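Side-chain contact in TCP pilus virulence regulatory protein (Vibrio cholerae, PDB 4MLO), which probably activates transcription of virulence genes as an AraC-family DNA-binding regulator and holds a palmitoleic acid in a pocket between its cupin-like and helix-turn-helix regions: residues A[10-15]-A[228-233]. Sequence-based numbering, arbitrary orientation.
Sequences NVYRMS and LMKTGE. With PAM (palmitoleic acid), chain E.
Lys230 reaches across to Asn10 and donates from NZ to OD1 over 3.0 Å. The amine lies well above the amide's carbonyl plane, 52° out of it, rather than on a lone pair. The lysine can span the distance because its chain is fully extended beyond CG. Gln8 is a further partner for both ends, donating through NE2 to Asn10 OD1 and accepting a weak bond from Lys230 NZ. At the amide nitrogen, a water accepts a hydrogen bond from Asn10 ND2 and donates one to Lys230 O, so a second, indirect link joins the same two residues.

Both Tyr12 and Lys230 line the palmitoleic acid pocket, and the ligand's carboxyl group bridges them. Its O1 accepts from Lys230 NZ at 2.7 Å and from Tyr12 OH, also at 2.7 Å, while Lys31 NZ adds another bond to the ligand. The two nearby lysines probably favour a carboxylate.

Van der Waals contacts add to this: the Tyr12 hydroxyl OH sits 3.6 Å from the Lys230 CE methylene, and the bent lipid tail lays C13 over the centre of the tyrosine ring, 3.8 Å above its plane.

Tyr12 OH also bonds to Tyr266 OH of helix 263-271, whose Leu270 touches Asn10, Tyr12 and Met229. Strand 7-14, at one edge of the five-stranded cupin sheet beside strand 79-86, thus meets the last turn of helix 213-230 through the direct Asn10-Lys230 bond, with the lipid carboxyl group joining Tyr12 to Lys230.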
loop_
_atom_site.group_PDB
_atom_site.type_symbol
_atom_site.label_atom_id
_atom_site.label_comp_id
_atom_site.label_asym_id
_atom_site.label_seq_id
_atom_site.Cartn_x
_atom_site.Cartn_y
_atom_site.Cartn_z
ATOM N N ASN A 10 4.887 -3.893 -10.177
ATOM C CA ASN A 10 4.151 -3.287 -11.274
ATOM C C ASN A 10 4.883 -2.031 -11.694
ATOM O O ASN A 10 5.482 -1.337 -10.872
ATOM C CB ASN A 10 2.697 -2.940 -10.889
ATOM C CG ASN A 10 1.867 -4.145 -10.629
ATOM O OD1 ASN A 10 1.757 -4.592 -9.487
ATOM N ND2 ASN A 10 1.282 -4.700 -11.675
ATOM N N VAL A 11 4.868 -1.761 -12.992
ATOM C CA VAL A 11 5.416 -0.525 -13.526
ATOM C C VAL A 11 4.306 0.161 -14.300
ATOM O O VAL A 11 3.774 -0.404 -15.265
ATOM C CB VAL A 11 6.645 -0.759 -14.432
ATOM C CG1 VAL A 11 7.191 0.562 -14.914
ATOM C CG2 VAL A 11 7.745 -1.479 -13.689
ATOM N N TYR A 12 3.960 1.372 -13.877
ATOM C CA TYR A 12 2.902 2.161 -14.483
ATOM C C TYR A 12 3.497 3.277 -15.326
ATOM O O TYR A 12 4.405 3.988 -14.890
ATOM C CB TYR A 12 2.012 2.783 -13.424
ATOM C CG TYR A 12 1.296 1.746 -12.587
ATOM C CD1 TYR A 12 1.706 1.445 -11.296
ATOM C CD2 TYR A 12 0.257 1.057 -13.113
ATOM C CE1 TYR A 12 1.024 0.485 -10.541
ATOM C CE2 TYR A 12 -0.437 0.102 -12.361
ATOM C CZ TYR A 12 -0.044 -0.187 -11.100
ATOM O OH TYR A 12 -0.775 -1.149 -10.401
ATOM N N ARG A 13 2.950 3.457 -16.513
ATOM C CA ARG A 13 3.351 4.581 -17.341
ATOM C C ARG A 13 2.576 5.823 -16.922
ATOM O O ARG A 13 1.362 5.778 -16.734
ATOM C CB ARG A 13 3.095 4.258 -18.812
ATOM C CG ARG A 13 3.861 3.042 -19.301
ATOM N N MET A 14 3.286 6.936 -16.778
ATOM C CA MET A 14 2.698 8.205 -16.377
ATOM C C MET A 14 3.014 9.237 -17.447
ATOM O O MET A 14 4.189 9.539 -17.676
ATOM C CB MET A 14 3.258 8.643 -15.031
ATOM C CG MET A 14 2.571 9.821 -14.454
ATOM S SD MET A 14 3.165 10.072 -12.782
ATOM C CE MET A 14 1.853 11.062 -12.122
ATOM N N SER A 15 1.971 9.784 -18.077
ATOM C CA SER A 15 2.124 10.702 -19.207
ATOM C C SER A 15 2.530 12.092 -18.734
ATOM O O SER A 15 2.311 12.471 -17.585
ATOM C CB SER A 15 0.817 10.818 -19.998
ATOM O OG SER A 15 0.366 9.548 -20.413
ATOM N N LEU A 228 -7.238 -8.818 -7.879
ATOM C CA LEU A 228 -7.758 -9.729 -8.899
ATOM C C LEU A 228 -7.335 -9.299 -10.288
ATOM O O LEU A 228 -6.965 -10.139 -11.128
ATOM C CB LEU A 228 -9.273 -9.801 -8.848
ATOM C CG LEU A 228 -9.954 -10.434 -7.669
ATOM C CD1 LEU A 228 -11.404 -10.143 -7.808
ATOM C CD2 LEU A 228 -9.715 -11.938 -7.690
ATOM N N MET A 229 -7.397 -8.003 -10.569
ATOM C CA MET A 229 -6.970 -7.554 -11.884
ATOM C C MET A 229 -5.486 -7.800 -12.104
ATOM O O MET A 229 -5.063 -8.092 -13.231
ATOM C CB MET A 229 -7.325 -6.075 -12.061
ATOM C CG MET A 229 -8.840 -5.920 -12.153
ATOM S SD MET A 229 -9.397 -4.235 -12.509
ATOM C CE MET A 229 -9.615 -3.573 -10.863
ATOM N N LYS A 230 -4.677 -7.680 -11.059
ATOM C CA LYS A 230 -3.252 -7.949 -11.218
ATOM C C LYS A 230 -2.963 -9.412 -11.501
ATOM O O LYS A 230 -1.878 -9.715 -12.016
ATOM C CB LYS A 230 -2.489 -7.495 -9.971
ATOM C CG LYS A 230 -2.331 -5.995 -9.848
ATOM C CD LYS A 230 -1.559 -5.654 -8.577
ATOM C CE LYS A 230 -1.302 -4.192 -8.509
ATOM N NZ LYS A 230 -0.287 -3.915 -7.449
ATOM N N THR A 231 -3.877 -10.325 -11.188
ATOM C CA THR A 231 -3.677 -11.726 -11.541
ATOM C C THR A 231 -4.159 -12.055 -12.951
ATOM O O THR A 231 -4.066 -13.214 -13.359
ATOM C CB THR A 231 -4.384 -12.669 -10.559
ATOM O OG1 THR A 231 -5.803 -12.604 -10.747
ATOM C CG2 THR A 231 -4.027 -12.362 -9.103
ATOM N N GLY A 232 -4.669 -11.074 -13.695
ATOM C CA GLY A 232 -5.140 -11.277 -15.055
ATOM C C GLY A 232 -6.645 -11.401 -15.235
ATOM O O GLY A 232 -7.099 -11.602 -16.370
ATOM N N GLU A 233 -7.442 -11.288 -14.171
ATOM C CA GLU A 233 -8.881 -11.222 -14.367
ATOM C C GLU A 233 -9.231 -9.934 -15.112
ATOM O O GLU A 233 -8.686 -8.862 -14.816
ATOM C CB GLU A 233 -9.630 -11.263 -13.022
ATOM C CG GLU A 233 -9.325 -12.427 -12.120
ATOM C CD GLU A 233 -9.869 -13.762 -12.635
ATOM O OE1 GLU A 233 -10.742 -13.764 -13.536
ATOM O OE2 GLU A 233 -9.421 -14.814 -12.119
HETATM C C1 PAM E . -1.221 -0.893 -6.902
HETATM O O1 PAM E . -0.348 -1.243 -7.742
HETATM O O2 PAM E . -1.386 -1.524 -5.831
HETATM C C2 PAM E . -2.111 0.287 -7.176
HETATM C C3 PAM E . -1.989 1.366 -6.088
HETATM C C4 PAM E . -0.549 1.868 -6.023
HETATM C C5 PAM E . -0.364 2.996 -5.013
HETATM C C6 PAM E . 1.111 3.362 -4.861
HETATM C C7 PAM E . 1.731 3.893 -6.153
HETATM C C8 PAM E . 1.162 5.254 -6.514
HETATM C C9 PAM E . 1.706 5.778 -7.840
HETATM C C10 PAM E . 1.316 5.324 -9.036
HETATM C C11 PAM E . 0.311 4.196 -9.197
HETATM C C12 PAM E . -0.538 4.321 -10.462
HETATM C C13 PAM E . -1.727 3.366 -10.328
HETATM C C14 PAM E . -2.900 3.663 -11.240
HETATM C C15 PAM E . -3.452 5.067 -11.034
HETATM C C16 PAM E . -4.901 5.169 -11.438
HETATM O O HOH W 1 0.213 -7.493 -12.361
#